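Local coordinates for short chain alcohol dehydrogenase-related dehydrogenase (Sinorhizobium meliloti, PDB 3TPC), which probably works as an oxidoreductase of the short-chain dehydrogenase/reductase family, though its substrate is not established, at residues S7-V12 with Q77-V82. Numbering follows the deposited sequence.
Sequences SRVFIV and QEFGHV
In V9 the first torsion sets CG1 anti to the backbone N (chi1 174°) and CG2 beside that N, which turns both methyls to the end of helix 65-79. V9 CG2 meets the CB of F79 at 3.7 Å, while V9 CG1 rests 3.6 Å from the carbonyl O of H81. The same CG1 also approaches the F79 ring obliquely, at CD2. One face of that ring is covered by the CB of E78, and the side chain also touches T33 of strand 33-38, so a broad phenylalanine serves V9 and T33 together at the helix end. A beta-branched valine suits position 9: it favours strand backbone angles and offers two methyls to two partners at once. Just past F79, G80 leaves the helix with positive phi (98°), a conformation glycine adopts readily because a CB would press on the carbonyl O of F79. Further along, the extended arm of I11 (chi2 176°), longer than a valine's, sets I11 CD1 against both methyls of V82, 4.0 Å from V82 CG1. V82, compact and branched, packs in turn on V130 and M131 of helix 106-132. V9 and F10 pair their backbone with H83 and with T33 and L35. The contact lies in the Rossmann fold of this family, where the chain leaves helix 65-79 and re-enters the parallel sheet as strand 84-87, beside strand 9-12. Its chemistry is almost wholly apolar: V9, I11 and V82 are buried and probably held by the hydrophobic effect, while the F79 and H81 side reaches the surface.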
loop_
_atom_site.group_PDB
_atom_site.type_symbol
_atom_site.label_atom_id
_atom_site.label_comp_id
_atom_site.label_asym_id
_atom_site.label_seq_id
_atom_site.Cartn_x
_atom_site.Cartn_y
_atom_site.Cartn_z
ATOM N N SER D 7 -34.197 -10.454 -8.809
ATOM C CA SER D 7 -34.969 -9.315 -9.347
ATOM C C SER D 7 -34.131 -8.072 -9.514
ATOM O O SER D 7 -34.646 -7.046 -9.977
ATOM C CB SER D 7 -36.140 -8.959 -8.421
ATOM O OG SER D 7 -37.076 -10.023 -8.364
ATOM N N ARG D 8 -32.864 -8.143 -9.101
ATOM C CA ARG D 8 -31.958 -7.009 -9.295
ATOM C C ARG D 8 -31.405 -7.001 -10.720
ATOM O O ARG D 8 -31.188 -8.069 -11.330
ATOM C CB ARG D 8 -30.834 -6.994 -8.257
ATOM C CG ARG D 8 -31.200 -7.497 -6.842
ATOM C CD ARG D 8 -32.334 -6.782 -6.175
ATOM N NE ARG D 8 -32.022 -5.397 -5.872
ATOM C CZ ARG D 8 -32.877 -4.550 -5.285
ATOM N NH1 ARG D 8 -34.091 -4.937 -4.901
ATOM N NH2 ARG D 8 -32.509 -3.298 -5.073
ATOM N N VAL D 9 -31.214 -5.804 -11.262
ATOM C CA VAL D 9 -30.744 -5.631 -12.640
ATOM C C VAL D 9 -29.276 -5.190 -12.677
ATOM O O VAL D 9 -28.928 -4.116 -12.158
ATOM C CB VAL D 9 -31.579 -4.542 -13.345
ATOM C CG1 VAL D 9 -31.019 -4.230 -14.742
ATOM C CG2 VAL D 9 -33.075 -4.959 -13.378
ATOM N N PHE D 10 -28.444 -6.008 -13.324
ATOM C CA PHE D 10 -27.023 -5.764 -13.447
ATOM C C PHE D 10 -26.586 -5.533 -14.864
ATOM O O PHE D 10 -27.070 -6.174 -15.808
ATOM C CB PHE D 10 -26.219 -6.949 -12.900
ATOM C CG PHE D 10 -26.143 -6.975 -11.424
ATOM C CD1 PHE D 10 -24.932 -6.745 -10.781
ATOM C CD2 PHE D 10 -27.286 -7.195 -10.664
ATOM C CE1 PHE D 10 -24.862 -6.735 -9.390
ATOM C CE2 PHE D 10 -27.243 -7.197 -9.303
ATOM C CZ PHE D 10 -26.042 -6.957 -8.647
ATOM N N ILE D 11 -25.636 -4.615 -15.011
ATOM C CA ILE D 11 -24.909 -4.465 -16.245
ATOM C C ILE D 11 -23.541 -5.053 -16.048
ATOM O O ILE D 11 -22.901 -4.838 -15.035
ATOM C CB ILE D 11 -24.802 -3.006 -16.646
ATOM C CG1 ILE D 11 -26.211 -2.400 -16.671
ATOM C CG2 ILE D 11 -24.062 -2.899 -17.998
ATOM C CD1 ILE D 11 -26.293 -0.922 -16.968
ATOM N N VAL D 12 -23.112 -5.827 -17.021
ATOM C CA VAL D 12 -21.854 -6.462 -16.957
ATOM C C VAL D 12 -21.211 -6.167 -18.293
ATOM O O VAL D 12 -21.864 -6.221 -19.350
ATOM C CB VAL D 12 -21.931 -8.001 -16.779
ATOM C CG1 VAL D 12 -20.556 -8.573 -16.768
ATOM C CG2 VAL D 12 -22.637 -8.436 -15.483
ATOM N N GLN D 77 -35.250 2.099 -19.831
ATOM C CA GLN D 77 -36.538 1.752 -20.453
ATOM C C GLN D 77 -36.929 0.257 -20.260
ATOM O O GLN D 77 -37.982 -0.024 -19.668
ATOM C CB GLN D 77 -36.599 2.187 -21.926
ATOM N N GLU D 78 -36.076 -0.678 -20.689
ATOM C CA GLU D 78 -36.382 -2.134 -20.629
ATOM C C GLU D 78 -36.642 -2.728 -19.241
ATOM O O GLU D 78 -37.609 -3.482 -19.078
ATOM C CB GLU D 78 -35.309 -2.995 -21.321
ATOM N N PHE D 79 -35.792 -2.437 -18.251
ATOM C CA PHE D 79 -35.935 -3.085 -16.939
ATOM C C PHE D 79 -36.365 -2.165 -15.802
ATOM O O PHE D 79 -36.809 -2.649 -14.769
ATOM C CB PHE D 79 -34.679 -3.867 -16.551
ATOM C CG PHE D 79 -34.094 -4.667 -17.670
ATOM C CD1 PHE D 79 -34.675 -5.868 -18.067
ATOM C CD2 PHE D 79 -32.959 -4.212 -18.344
ATOM C CE1 PHE D 79 -34.123 -6.622 -19.112
ATOM C CE2 PHE D 79 -32.395 -4.957 -19.391
ATOM C CZ PHE D 79 -32.981 -6.160 -19.781
ATOM N N GLY D 80 -36.248 -0.853 -15.998
ATOM C CA GLY D 80 -36.767 0.126 -15.047
ATOM C C GLY D 80 -35.748 0.690 -14.079
ATOM O O GLY D 80 -35.868 1.831 -13.640
ATOM N N HIS D 81 -34.759 -0.115 -13.721
ATOM C CA HIS D 81 -33.738 0.294 -12.765
ATOM C C HIS D 81 -32.404 -0.238 -13.235
ATOM O O HIS D 81 -32.330 -0.949 -14.219
ATOM C CB HIS D 81 -33.990 -0.309 -11.380
ATOM C CG HIS D 81 -35.291 0.086 -10.765
ATOM N ND1 HIS D 81 -36.288 -0.834 -10.487
ATOM C CD2 HIS D 81 -35.764 1.296 -10.372
ATOM C CE1 HIS D 81 -37.316 -0.203 -9.940
ATOM N NE2 HIS D 81 -37.028 1.090 -9.867
ATOM N N VAL D 82 -31.356 0.136 -12.521
ATOM C CA VAL D 82 -30.064 -0.494 -12.607
ATOM C C VAL D 82 -29.631 -0.540 -11.167
ATOM O O VAL D 82 -29.668 0.503 -10.478
ATOM C CB VAL D 82 -29.076 0.374 -13.415
ATOM C CG1 VAL D 82 -27.634 -0.147 -13.285
ATOM C CG2 VAL D 82 -29.514 0.456 -14.903
#